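Local coordinates for protein putative cathepsin d (Ixodes ricinus, PDB 5N7N) that probably cleaves peptide bonds within proteins as an aspartic endopeptidase of the pepsin-like A1 family, captured as its zymogen, at residues S11-L16 and L35-Y40; L182-S187 and L336-L341; G225-S230 and T293-G298; L254-P259 and G323-E328; E287-V292 and L303-Y308. All blocks are in the same frame, centred on the assembly; numbering follows the deposited sequence.

Contact 1: S11-L16 and L35-Y40. Unlike the reference sequence in segment 35-40: Val39 (reference Glu).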
# COMPACT_ATOMS: atom_id res chain seq x y z
N SER A 11 4.56 4.11 -10.79
CA SER A 11 5.03 2.78 -10.42
C SER A 11 5.87 2.15 -11.53
O SER A 11 5.76 2.53 -12.70
CB SER A 11 3.83 1.87 -10.13
OG SER A 11 3.19 1.52 -11.33
N VAL A 12 6.68 1.16 -11.17
CA VAL A 12 7.48 0.46 -12.17
C VAL A 12 6.58 -0.37 -13.09
O VAL A 12 6.84 -0.48 -14.28
CB VAL A 12 8.59 -0.41 -11.53
CG1 VAL A 12 9.38 -1.17 -12.60
CG2 VAL A 12 9.53 0.48 -10.72
N ARG A 13 5.51 -0.94 -12.53
CA ARG A 13 4.50 -1.64 -13.35
C ARG A 13 3.93 -0.72 -14.44
O ARG A 13 3.68 -1.17 -15.55
CB ARG A 13 3.38 -2.20 -12.47
CG ARG A 13 2.14 -2.68 -13.21
CD ARG A 13 1.38 -3.76 -12.46
NE ARG A 13 1.88 -5.06 -12.86
CZ ARG A 13 2.52 -5.95 -12.09
NH1 ARG A 13 2.73 -5.77 -10.79
NH2 ARG A 13 2.92 -7.08 -12.67
N LYS A 14 3.72 0.55 -14.11
CA LYS A 14 3.21 1.53 -15.07
C LYS A 14 4.26 1.89 -16.13
O LYS A 14 3.99 1.81 -17.33
CB LYS A 14 2.69 2.79 -14.35
CG LYS A 14 1.78 3.65 -15.22
CD LYS A 14 1.06 4.75 -14.44
CE LYS A 14 0.00 5.47 -15.28
NZ LYS A 14 0.52 5.97 -16.59
N GLN A 15 5.47 2.25 -15.69
CA GLN A 15 6.60 2.46 -16.61
C GLN A 15 6.80 1.30 -17.60
O GLN A 15 7.11 1.52 -18.77
CB GLN A 15 7.90 2.68 -15.84
CG GLN A 15 7.99 4.05 -15.20
CD GLN A 15 9.17 4.16 -14.24
OE1 GLN A 15 9.38 3.29 -13.40
NE2 GLN A 15 9.94 5.23 -14.37
N LEU A 16 6.61 0.07 -17.13
CA LEU A 16 6.66 -1.11 -18.00
C LEU A 16 5.51 -1.15 -19.01
O LEU A 16 5.74 -1.41 -20.19
CB LEU A 16 6.72 -2.40 -17.17
CG LEU A 16 8.05 -2.57 -16.44
CD1 LEU A 16 7.99 -3.69 -15.41
CD2 LEU A 16 9.18 -2.84 -17.42
N LEU A 35 7.08 -4.68 -5.30
CA LEU A 35 7.82 -3.44 -5.54
C LEU A 35 7.52 -2.82 -6.90
O LEU A 35 7.75 -1.64 -7.10
CB LEU A 35 9.34 -3.68 -5.40
CG LEU A 35 9.81 -4.28 -4.07
CD1 LEU A 35 11.33 -4.43 -4.03
CD2 LEU A 35 9.36 -3.43 -2.90
N LEU A 36 6.98 -3.60 -7.84
CA LEU A 36 6.51 -3.05 -9.10
C LEU A 36 5.28 -2.15 -8.94
O LEU A 36 5.03 -1.33 -9.83
CB LEU A 36 6.18 -4.17 -10.10
CG LEU A 36 7.30 -5.16 -10.43
CD1 LEU A 36 6.82 -6.23 -11.38
CD2 LEU A 36 8.49 -4.42 -11.01
N ASP A 37 4.54 -2.30 -7.84
CA ASP A 37 3.21 -1.67 -7.63
C ASP A 37 3.20 -0.53 -6.63
O ASP A 37 2.19 0.18 -6.51
CB ASP A 37 2.21 -2.73 -7.14
CG ASP A 37 1.97 -3.82 -8.17
OD1 ASP A 37 1.80 -3.47 -9.35
OD2 ASP A 37 1.93 -5.02 -7.82
N VAL A 38 4.29 -0.35 -5.91
CA VAL A 38 4.37 0.67 -4.87
C VAL A 38 4.44 2.06 -5.50
O VAL A 38 5.09 2.24 -6.54
CB VAL A 38 5.56 0.44 -3.92
CG1 VAL A 38 5.40 -0.88 -3.18
CG2 VAL A 38 6.90 0.51 -4.66
N VAL A 39 3.75 3.01 -4.89
CA VAL A 39 3.54 4.33 -5.49
C VAL A 39 3.83 5.53 -4.57
O VAL A 39 4.02 6.63 -5.08
CB VAL A 39 2.12 4.38 -6.12
CG1 VAL A 39 1.63 5.80 -6.41
CG2 VAL A 39 2.11 3.59 -7.43
N TYR A 40 3.90 5.33 -3.24
CA TYR A 40 4.13 6.42 -2.29
C TYR A 40 5.32 6.14 -1.38
O TYR A 40 5.37 5.08 -0.77
CB TYR A 40 2.88 6.64 -1.42
CG TYR A 40 1.67 7.16 -2.19
CD1 TYR A 40 1.44 8.53 -2.34
CD2 TYR A 40 0.74 6.27 -2.76
CE1 TYR A 40 0.35 9.01 -3.04
CE2 TYR A 40 -0.36 6.75 -3.47
CZ TYR A 40 -0.56 8.11 -3.61
OH TYR A 40 -1.64 8.58 -4.31
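The carbonyl O of Leu36 receives the backbone N-H of Arg13 at 2.8 Å, and this bond ties the first turn of helix 12-18 to the chain leading into strand 40-46. The packing is close around it. Ser11 CB lies 3.4 Å from the same Leu36 O and also packs on Val39 CG2, while the Leu36 side chain crosses Val12 obliquely, CD2 meeting Val12 CG1 at 3.7 Å. Ser11 keeps its hydroxyl for its own helix: with OG placed between N and C (chi1 73°), it caps Lys14 N at 3.0 Å. Ser11, Val12, Leu36 and Val39 are all buried.

Toward solvent the contact consists of one ion pair between partly exposed residues. The Arg13 chain bends at chi3 and brings NH1 2.9 Å from Asp37 OD1 in a nearly straight bond (175°). Asp37 OD1 lies in the guanidinium plane, but it is approached on its syn side from somewhat outside the carboxylate plane. NH2 of Arg13 makes a second salt bridge, to Glu25. Two carboxylates thus share one guanidinium, so the hold of this probable propeptide helix on the following loop may be partly sensitive to pH, as would suit a zymogen.

Contact 2: L182-S187 and L336-L341. Unlike the reference sequence in segment 182-187: Leu182 (reference Arg).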
# COMPACT_ATOMS: atom_id res chain seq x y z
N LEU A 182 -3.80 10.27 1.10
CA LEU A 182 -3.20 10.00 -0.20
C LEU A 182 -3.78 10.90 -1.26
O LEU A 182 -4.98 10.84 -1.54
CB LEU A 182 -3.43 8.55 -0.62
CG LEU A 182 -2.79 7.48 0.25
CD1 LEU A 182 -3.08 6.13 -0.37
CD2 LEU A 182 -1.29 7.69 0.41
N ASN A 183 -2.92 11.73 -1.84
CA ASN A 183 -3.28 12.56 -2.98
C ASN A 183 -2.85 11.88 -4.29
O ASN A 183 -1.66 11.77 -4.58
CB ASN A 183 -2.60 13.92 -2.83
CG ASN A 183 -3.25 14.97 -3.68
OD1 ASN A 183 -2.98 15.04 -4.87
ND2 ASN A 183 -4.10 15.80 -3.08
N ARG A 184 -3.82 11.44 -5.09
CA ARG A 184 -3.55 10.77 -6.37
C ARG A 184 -3.27 11.76 -7.51
O ARG A 184 -2.77 11.36 -8.56
CB ARG A 184 -4.69 9.83 -6.79
CG ARG A 184 -5.26 8.97 -5.66
CD ARG A 184 -5.40 7.51 -6.03
NE ARG A 184 -6.25 7.29 -7.20
CZ ARG A 184 -5.85 6.84 -8.40
NH1 ARG A 184 -4.57 6.53 -8.67
NH2 ARG A 184 -6.76 6.70 -9.37
N ASP A 185 -3.62 13.03 -7.29
CA ASP A 185 -3.40 14.13 -8.24
C ASP A 185 -1.91 14.21 -8.61
O ASP A 185 -1.06 14.21 -7.72
CB ASP A 185 -3.86 15.46 -7.60
CG ASP A 185 -4.14 16.57 -8.60
OD1 ASP A 185 -3.33 16.81 -9.52
OD2 ASP A 185 -5.17 17.25 -8.43
N PRO A 186 -1.59 14.24 -9.93
CA PRO A 186 -0.18 14.36 -10.35
C PRO A 186 0.43 15.74 -10.07
O PRO A 186 1.61 15.82 -9.72
CB PRO A 186 -0.25 14.13 -11.86
CG PRO A 186 -1.62 14.57 -12.25
CD PRO A 186 -2.49 14.16 -11.09
N SER A 187 -0.38 16.79 -10.21
CA SER A 187 0.07 18.18 -10.17
C SER A 187 0.63 18.62 -8.81
O SER A 187 1.76 19.11 -8.73
CB SER A 187 -1.08 19.12 -10.56
OG SER A 187 -1.74 18.67 -11.73
N LEU A 336 -7.58 -3.44 -0.86
CA LEU A 336 -7.92 -2.06 -1.19
C LEU A 336 -6.67 -1.20 -1.30
O LEU A 336 -6.07 -0.83 -0.28
CB LEU A 336 -8.91 -1.47 -0.17
CG LEU A 336 -10.25 -2.21 -0.04
CD1 LEU A 336 -11.11 -1.51 0.99
CD2 LEU A 336 -11.02 -2.32 -1.36
N GLY A 337 -6.28 -0.92 -2.54
CA GLY A 337 -5.15 -0.04 -2.85
C GLY A 337 -5.54 1.43 -2.82
O GLY A 337 -6.60 1.78 -2.31
N ASP A 338 -4.67 2.28 -3.38
CA ASP A 338 -4.92 3.73 -3.37
C ASP A 338 -6.13 4.18 -4.20
O ASP A 338 -6.66 5.26 -3.97
CB ASP A 338 -3.64 4.56 -3.68
CG ASP A 338 -3.17 4.48 -5.14
OD1 ASP A 338 -3.95 4.60 -6.11
OD2 ASP A 338 -1.96 4.32 -5.34
N VAL A 339 -6.58 3.34 -5.15
CA VAL A 339 -7.83 3.63 -5.87
C VAL A 339 -8.97 3.82 -4.87
O VAL A 339 -9.81 4.70 -5.07
CB VAL A 339 -8.19 2.55 -6.89
CG1 VAL A 339 -9.60 2.77 -7.44
CG2 VAL A 339 -7.19 2.55 -8.04
N PHE A 340 -8.98 3.00 -3.82
CA PHE A 340 -9.89 3.17 -2.69
C PHE A 340 -9.39 4.16 -1.65
O PHE A 340 -10.18 4.93 -1.12
CB PHE A 340 -10.19 1.84 -1.99
CG PHE A 340 -11.36 1.91 -1.06
CD1 PHE A 340 -12.66 1.80 -1.56
CD2 PHE A 340 -11.18 2.14 0.30
CE1 PHE A 340 -13.75 1.89 -0.71
CE2 PHE A 340 -12.27 2.23 1.15
CZ PHE A 340 -13.56 2.11 0.64
N LEU A 341 -8.09 4.12 -1.33
CA LEU A 341 -7.54 4.93 -0.23
C LEU A 341 -7.21 6.39 -0.57
O LEU A 341 -6.85 7.16 0.32
CB LEU A 341 -6.31 4.26 0.36
CG LEU A 341 -6.53 2.86 0.93
CD1 LEU A 341 -5.20 2.14 1.07
CD2 LEU A 341 -7.23 2.91 2.28
O HOH W 1 -6.61 9.91 1.19
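A single water bridges Leu182 and Leu341: it accepts from Leu182 N at 2.8 Å and lies 2.9 Å from Leu341 O. The backbones are too far apart here to pair directly, so the water joins the end of strand 177-182 to the C-terminal end of the single-turn helix 338-341. Beside it, the Leu182 and Leu341 side chains run side by side in the same direction. The branch that does the touching is Leu182 CD1, which sits 3.8 Å from Leu341 CB and 3.7 Å from Asp338 CB, across whose side chain the leucine passes at about a right angle.

The second polar link is a long salt bridge, with Arg184 NH1 3.3 Å from Asp338 OD1. The arginine bends at chi2 and chi3, which lays its guanidinium over the start of the helix: Val339 CA lies over one of its faces, and its plane is only 17° from that of the carboxylate. Asp338 has a firmer partner in Ser253, whose OG bonds OD2, so the carboxylate is held at both oxygens. Arg184 NH2 also bonds Asp307 O. The contact packs this one-turn helix against the end of strand 177-182 and the loop that follows; the helix itself comes directly after the hydrophobic residue and glycine, Leu336 and Gly337, that close the psi loop in the C-terminal lobe of pepsin-like proteases.

Contact 3: G225-S230 and T293-G298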
# COMPACT_ATOMS: atom_id res chain seq x y z
N GLY A 225 -20.84 -5.84 1.38
CA GLY A 225 -21.13 -6.13 -0.03
C GLY A 225 -20.40 -5.23 -1.01
O GLY A 225 -19.86 -4.18 -0.64
N VAL A 226 -20.37 -5.64 -2.26
CA VAL A 226 -19.78 -4.85 -3.32
C VAL A 226 -20.76 -4.86 -4.48
O VAL A 226 -21.27 -5.91 -4.86
CB VAL A 226 -18.42 -5.42 -3.79
CG1 VAL A 226 -17.77 -4.47 -4.79
CG2 VAL A 226 -17.50 -5.68 -2.60
N LYS A 227 -20.99 -3.69 -5.06
CA LYS A 227 -22.02 -3.57 -6.09
C LYS A 227 -21.79 -2.42 -7.04
O LYS A 227 -21.09 -1.46 -6.73
CB LYS A 227 -23.38 -3.36 -5.45
CG LYS A 227 -23.47 -2.11 -4.57
CD LYS A 227 -24.85 -1.93 -3.95
CE LYS A 227 -24.89 -0.69 -3.07
NZ LYS A 227 -26.15 -0.58 -2.28
N SER A 228 -22.43 -2.54 -8.19
CA SER A 228 -22.57 -1.45 -9.11
C SER A 228 -23.97 -1.47 -9.69
O SER A 228 -24.50 -2.51 -10.07
CB SER A 228 -21.55 -1.54 -10.24
OG SER A 228 -21.59 -0.35 -11.01
N VAL A 229 -24.51 -0.27 -9.81
CA VAL A 229 -25.92 -0.07 -10.06
C VAL A 229 -26.06 1.06 -11.07
O VAL A 229 -25.41 2.10 -10.93
CB VAL A 229 -26.57 0.23 -8.70
CG1 VAL A 229 -27.38 1.52 -8.70
CG2 VAL A 229 -27.35 -0.98 -8.22
N SER A 230 -26.89 0.85 -12.08
CA SER A 230 -26.99 1.79 -13.19
C SER A 230 -28.42 1.86 -13.72
O SER A 230 -29.10 0.84 -13.82
CB SER A 230 -26.04 1.34 -14.31
OG SER A 230 -26.28 2.00 -15.55
N THR A 293 -19.52 0.45 -5.52
CA THR A 293 -19.73 0.77 -4.11
C THR A 293 -19.35 -0.40 -3.20
O THR A 293 -19.68 -1.55 -3.48
CB THR A 293 -21.20 1.15 -3.88
OG1 THR A 293 -21.50 2.33 -4.64
CG2 THR A 293 -21.49 1.42 -2.41
N PHE A 294 -18.70 -0.05 -2.09
CA PHE A 294 -18.30 -0.99 -1.05
C PHE A 294 -19.07 -0.65 0.20
O PHE A 294 -18.96 0.48 0.70
CB PHE A 294 -16.80 -0.88 -0.74
CG PHE A 294 -15.93 -1.49 -1.79
CD1 PHE A 294 -15.66 -0.80 -2.97
CD2 PHE A 294 -15.41 -2.77 -1.63
CE1 PHE A 294 -14.87 -1.37 -3.96
CE2 PHE A 294 -14.63 -3.35 -2.62
CZ PHE A 294 -14.38 -2.65 -3.79
N THR A 295 -19.84 -1.60 0.72
CA THR A 295 -20.59 -1.33 1.93
C THR A 295 -19.79 -1.84 3.12
O THR A 295 -19.51 -3.03 3.22
CB THR A 295 -22.01 -1.94 1.86
OG1 THR A 295 -22.74 -1.29 0.82
CG2 THR A 295 -22.75 -1.74 3.18
N ILE A 296 -19.45 -0.92 4.02
CA ILE A 296 -18.63 -1.23 5.19
C ILE A 296 -19.30 -0.68 6.44
O ILE A 296 -19.56 0.53 6.54
CB ILE A 296 -17.21 -0.62 5.07
CG1 ILE A 296 -16.55 -1.07 3.75
CG2 ILE A 296 -16.36 -1.03 6.26
CD1 ILE A 296 -15.27 -0.35 3.42
N SER A 297 -19.55 -1.58 7.40
CA SER A 297 -20.25 -1.27 8.65
C SER A 297 -21.62 -0.61 8.42
O SER A 297 -21.98 0.35 9.09
CB SER A 297 -19.35 -0.43 9.57
OG SER A 297 -18.26 -1.21 10.01
N GLY A 298 -22.35 -1.15 7.44
CA GLY A 298 -23.66 -0.63 7.06
C GLY A 298 -23.65 0.63 6.19
O GLY A 298 -24.72 1.11 5.82
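Val226 and Phe294 stand side by side on one face of an antiparallel strand pair, pointing the same way, and the valine partly roofs the ring. Its CG1 makes a CH-pi contact, 4.1 Å from the centroid of the Phe294 ring and 16° off the ring normal, displaced toward the rim. The other branch, CG2, reaches the ring's border at 3.7 Å from Phe294 CE2. With CG1 anti to N (chi1 -173°), both methyls of the valine are turned to the ring. The two residues form a non-hydrogen-bonded pair.

On the reverse face Lys227 and Thr293 also run alongside each other, in a hydrogen-bonded pair. Beyond CG the lysine is fully extended, and its stem packs along the threonine: Lys227 CG lies 4.0 Å from Thr293 CB, and Lys227 CE is near Thr293 CG2. Their polar ends go to a third strand, Lys227 NZ to Glu300 in a salt bridge and Thr293 OG1 to Ser302 OG. Between the two faces, Lys227 N gives to Thr293 O at 3.0 Å and Thr293 N to Lys227 O at 2.8 Å, while Thr295 N reaches Gly225 O at 2.9 Å.

Strand 292-296 is therefore flanked by 219-228 on one edge and 299-303 on the other. Below its buried face, the Phe294 ring meets Phe340 of helix 338-341 edge-to-face, and beyond strand 219-228 lies strand 237-239.

Contact 4: L254-P259 and G323-E328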
# COMPACT_ATOMS: atom_id res chain seq x y z
N LEU A 254 -4.18 -0.59 -7.48
CA LEU A 254 -5.44 -1.17 -7.95
C LEU A 254 -6.25 -1.78 -6.80
O LEU A 254 -5.74 -2.00 -5.69
CB LEU A 254 -5.24 -2.21 -9.07
CG LEU A 254 -4.46 -1.91 -10.38
CD1 LEU A 254 -5.18 -2.43 -11.63
CD2 LEU A 254 -4.12 -0.44 -10.59
N ILE A 255 -7.53 -1.99 -7.06
CA ILE A 255 -8.35 -2.78 -6.18
C ILE A 255 -8.33 -4.18 -6.77
O ILE A 255 -8.50 -4.40 -7.96
CB ILE A 255 -9.77 -2.22 -6.01
CG1 ILE A 255 -9.72 -0.99 -5.10
CG2 ILE A 255 -10.72 -3.25 -5.39
CD1 ILE A 255 -10.93 -0.09 -5.27
N THR A 256 -8.13 -5.12 -5.88
CA THR A 256 -7.91 -6.48 -6.25
C THR A 256 -8.97 -7.29 -5.51
O THR A 256 -9.26 -6.99 -4.37
CB THR A 256 -6.44 -6.81 -5.89
OG1 THR A 256 -5.62 -6.65 -7.06
CG2 THR A 256 -6.30 -8.15 -5.39
N GLY A 257 -9.55 -8.29 -6.17
CA GLY A 257 -10.55 -9.16 -5.53
C GLY A 257 -10.60 -10.55 -6.14
O GLY A 257 -9.81 -10.84 -7.03
N PRO A 258 -11.53 -11.41 -5.68
CA PRO A 258 -11.73 -12.73 -6.29
C PRO A 258 -12.00 -12.60 -7.80
O PRO A 258 -12.92 -11.89 -8.19
CB PRO A 258 -12.96 -13.30 -5.57
CG PRO A 258 -13.16 -12.46 -4.37
CD PRO A 258 -12.56 -11.11 -4.66
N PRO A 259 -11.19 -13.27 -8.65
CA PRO A 259 -11.21 -13.08 -10.11
C PRO A 259 -12.56 -13.12 -10.81
O PRO A 259 -12.89 -12.21 -11.56
CB PRO A 259 -10.31 -14.21 -10.61
CG PRO A 259 -9.33 -14.37 -9.52
CD PRO A 259 -10.10 -14.18 -8.25
N GLY A 323 -9.47 0.16 -12.78
CA GLY A 323 -8.69 0.02 -11.55
C GLY A 323 -9.07 -1.16 -10.67
O GLY A 323 -8.71 -1.17 -9.49
N PHE A 324 -9.82 -2.13 -11.21
CA PHE A 324 -10.14 -3.38 -10.53
C PHE A 324 -9.56 -4.53 -11.33
O PHE A 324 -9.81 -4.62 -12.54
CB PHE A 324 -11.66 -3.59 -10.46
CG PHE A 324 -12.41 -2.44 -9.85
CD1 PHE A 324 -12.58 -2.34 -8.48
CD2 PHE A 324 -12.98 -1.47 -10.67
CE1 PHE A 324 -13.28 -1.28 -7.92
CE2 PHE A 324 -13.70 -0.41 -10.12
CZ PHE A 324 -13.84 -0.31 -8.74
N MET A 325 -8.78 -5.40 -10.69
CA MET A 325 -8.46 -6.69 -11.30
C MET A 325 -8.48 -7.87 -10.34
O MET A 325 -8.40 -7.73 -9.12
CB MET A 325 -7.17 -6.68 -12.13
CG MET A 325 -5.94 -6.13 -11.45
SD MET A 325 -4.55 -6.22 -12.61
CE MET A 325 -4.08 -7.94 -12.46
N GLY A 326 -8.67 -9.04 -10.94
CA GLY A 326 -8.74 -10.28 -10.20
C GLY A 326 -7.36 -10.68 -9.72
O GLY A 326 -6.38 -10.52 -10.44
N LEU A 327 -7.31 -11.14 -8.47
CA LEU A 327 -6.15 -11.83 -7.95
C LEU A 327 -6.63 -12.91 -7.02
O LEU A 327 -7.15 -12.61 -5.94
CB LEU A 327 -5.26 -10.87 -7.18
CG LEU A 327 -4.04 -11.45 -6.47
CD1 LEU A 327 -3.20 -12.30 -7.41
CD2 LEU A 327 -3.22 -10.31 -5.90
N GLU A 328 -6.44 -14.16 -7.43
CA GLU A 328 -6.82 -15.30 -6.60
C GLU A 328 -5.81 -15.53 -5.47
O GLU A 328 -4.59 -15.51 -5.68
CB GLU A 328 -6.94 -16.56 -7.45
CG GLU A 328 -7.57 -17.76 -6.73
CD GLU A 328 -7.39 -19.05 -7.51
OE1 GLU A 328 -7.66 -20.13 -6.96
OE2 GLU A 328 -6.95 -18.98 -8.68
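The Phe324 ring presents its edge to Ile255: Ile255 CG2 lies near the ring plane, 3.7 Å from Phe324 CD1, and Ile255 CD1 is the same distance from Phe324 CE1. The isoleucine thus runs beside the ring on the same face of the strand pair, pointing the same way, and covers neither ring face. Tyr308 meets the phenylalanine with the ring planes about 50° apart.

On the reverse face Leu254 CD1 touches Met325 CG at 3.8 Å. Met325 CG stands between the backbone N and the carbonyl carbon (chi1 51°), which turns the chain toward Leu254. Farther along, Thr256 CG2 presses on Leu327 CB at 3.4 Å, tighter than ordinary carbon contact. Where the strands end, Gly326 packs its CA against Pro259 CA at 3.7 Å, and the proline ring then leans on Glu328.

In the C-terminal lobe of the pepsin-like fold, strand 255-257 lies between strand 318-326, parallel to it, and antiparallel strand 334-336. Ile255 N gives to Gly323 O at 2.8 Å, Met325 N to Ile255 O at 2.9 Å, and Leu327 N to Gly257 O at 2.9 Å, with Gly257 N to Met325 O a longer bond of the same series. Between the side chains the contact is almost wholly apolar. The peptide bonds fix the register, and the hydrocarbon surfaces probably add most of the side-chain cohesion.

Contact 5: E287-V292 and L303-Y308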
# COMPACT_ATOMS: atom_id res chain seq x y z
N GLU A 287 -17.96 8.89 -19.20
CA GLU A 287 -18.93 9.79 -18.54
C GLU A 287 -20.05 9.04 -17.80
O GLU A 287 -20.30 9.31 -16.62
CB GLU A 287 -19.48 10.86 -19.53
CG GLU A 287 -20.71 10.51 -20.39
CD GLU A 287 -20.48 9.44 -21.46
OE1 GLU A 287 -19.37 8.85 -21.55
OE2 GLU A 287 -21.42 9.15 -22.21
N SER A 288 -20.67 8.06 -18.46
CA SER A 288 -21.85 7.37 -17.92
C SER A 288 -21.52 5.98 -17.33
O SER A 288 -22.41 5.12 -17.23
CB SER A 288 -22.94 7.26 -19.01
OG SER A 288 -22.49 6.48 -20.11
N LEU A 289 -20.26 5.76 -16.95
CA LEU A 289 -19.88 4.55 -16.23
C LEU A 289 -20.42 4.63 -14.81
O LEU A 289 -20.26 5.66 -14.15
CB LEU A 289 -18.36 4.40 -16.16
CG LEU A 289 -17.58 4.07 -17.43
CD1 LEU A 289 -16.09 4.18 -17.11
CD2 LEU A 289 -17.91 2.69 -17.95
N PRO A 290 -21.03 3.54 -14.32
CA PRO A 290 -21.68 3.60 -13.01
C PRO A 290 -20.68 3.62 -11.85
O PRO A 290 -19.54 3.20 -12.01
CB PRO A 290 -22.51 2.32 -12.97
CG PRO A 290 -21.78 1.36 -13.84
CD PRO A 290 -21.08 2.17 -14.89
N ASN A 291 -21.13 4.11 -10.70
CA ASN A 291 -20.36 4.00 -9.47
C ASN A 291 -20.22 2.52 -9.08
O ASN A 291 -21.08 1.68 -9.41
CB ASN A 291 -21.01 4.79 -8.32
CG ASN A 291 -20.91 6.31 -8.49
OD1 ASN A 291 -20.31 6.83 -9.44
ND2 ASN A 291 -21.50 7.03 -7.55
N VAL A 292 -19.10 2.21 -8.42
CA VAL A 292 -18.89 0.92 -7.80
C VAL A 292 -18.78 1.20 -6.31
O VAL A 292 -18.01 2.07 -5.88
CB VAL A 292 -17.62 0.25 -8.34
CG1 VAL A 292 -17.31 -1.04 -7.58
CG2 VAL A 292 -17.76 -0.03 -9.83
N LEU A 303 -17.37 4.67 -5.38
CA LEU A 303 -16.30 5.10 -6.27
C LEU A 303 -16.85 5.53 -7.61
O LEU A 303 -17.47 4.75 -8.32
CB LEU A 303 -15.25 3.99 -6.47
CG LEU A 303 -14.49 3.55 -5.22
CD1 LEU A 303 -13.66 2.31 -5.53
CD2 LEU A 303 -13.62 4.67 -4.68
N ARG A 304 -16.59 6.79 -7.95
CA ARG A 304 -16.90 7.36 -9.25
C ARG A 304 -15.88 6.87 -10.29
O ARG A 304 -14.77 6.49 -9.92
CB ARG A 304 -16.92 8.90 -9.15
CG ARG A 304 -18.14 9.45 -8.41
CD ARG A 304 -17.84 10.55 -7.39
NE ARG A 304 -17.11 11.70 -7.95
CZ ARG A 304 -15.83 12.03 -7.73
NH1 ARG A 304 -15.04 11.29 -6.94
NH2 ARG A 304 -15.32 13.11 -8.31
N SER A 305 -16.24 6.87 -11.57
CA SER A 305 -15.30 6.47 -12.62
C SER A 305 -14.05 7.35 -12.68
O SER A 305 -12.98 6.88 -13.04
CB SER A 305 -15.99 6.43 -13.99
OG SER A 305 -16.36 7.72 -14.43
N LYS A 306 -14.21 8.63 -12.35
CA LYS A 306 -13.08 9.54 -12.15
C LYS A 306 -12.07 8.99 -11.12
O LYS A 306 -10.87 9.23 -11.23
CB LYS A 306 -13.58 10.93 -11.69
N ASP A 307 -12.57 8.27 -10.11
CA ASP A 307 -11.73 7.63 -9.08
C ASP A 307 -11.09 6.33 -9.55
O ASP A 307 -9.96 6.06 -9.18
CB ASP A 307 -12.53 7.33 -7.80
CG ASP A 307 -13.20 8.57 -7.19
OD1 ASP A 307 -12.62 9.67 -7.31
OD2 ASP A 307 -14.30 8.42 -6.59
N TYR A 308 -11.82 5.51 -10.31
CA TYR A 308 -11.39 4.11 -10.55
C TYR A 308 -10.82 3.81 -11.93
O TYR A 308 -10.26 2.72 -12.13
CB TYR A 308 -12.50 3.09 -10.20
CG TYR A 308 -13.75 3.09 -11.05
CD1 TYR A 308 -13.72 2.69 -12.39
CD2 TYR A 308 -15.00 3.42 -10.50
CE1 TYR A 308 -14.87 2.67 -13.16
CE2 TYR A 308 -16.16 3.40 -11.26
CZ TYR A 308 -16.09 3.03 -12.58
OH TYR A 308 -17.22 3.00 -13.36
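Tyr308 reaches from helix 305-308 to the loop before strand 292-296. From CB, the side chain is turned between N and C (chi1 67°), which folds the ring back under the start of its own helix, where Ser305 CA sits 3.4 Å above one face, toward the rim. Along the ring, CE2 comes 4.0 Å from Val292 CG2, the valine crossing at about a right angle; CE1, on the other flank, has Leu289 CD1 at a looser distance. CZ leads to OH, which donates to Pro290 O at 2.7 Å. This acceptor lies close to the ring plane, at its edge, the direction a phenol O-H prefers. Leu289 CB also packs against the hydroxyl, 3.3 Å from Tyr308 OH, and touches Ser305 CB.

Where the loop becomes a strand, Val292 and Leu303 form a hydrogen-bonded antiparallel pair: Val292 N gives to Leu303 O at 3.0 Å and Leu303 N to Val292 O at 2.7 Å. Asn291 and Arg304 lie alongside each other just beyond, but the arginine's charged end turns back to Asp307, in a salt bridge of 2.9 Å between NH1 and OD1.

The contact thus closes the hairpin of strands 292-296 and 299-303 at the end away from its turn. Strand 219-228 flanks it beyond Pro290 and Val292, and Leu303 rests on Phe340 of helix 338-341.

In the fold
Contacts 2 to 5 touch one another, contact 2 joining the C-terminal lobe to the interlobe region. Helix 338-341 of contact 2 is central: Val339 CG1 touches Ile255 CD1 of contact 4 at 3.8 Å and also packs on contact 5. Contacts 3 and 5 share strand 292-296, and Ser228 OG lies 2.6 Å from Asn291 O in a hydrogen bond. Contact 1 meets contact 2 through Tyr40, whose OH makes a weak hydrogen bond to Asn183 O. Contacts 1 and 2 border the active site: the Val38 side chain is about 6 Å from that of Asp58, a predicted catalytic residue, and the Leu341 side chain about 6 Å from that of Asn249, a changed residue at the second predicted position.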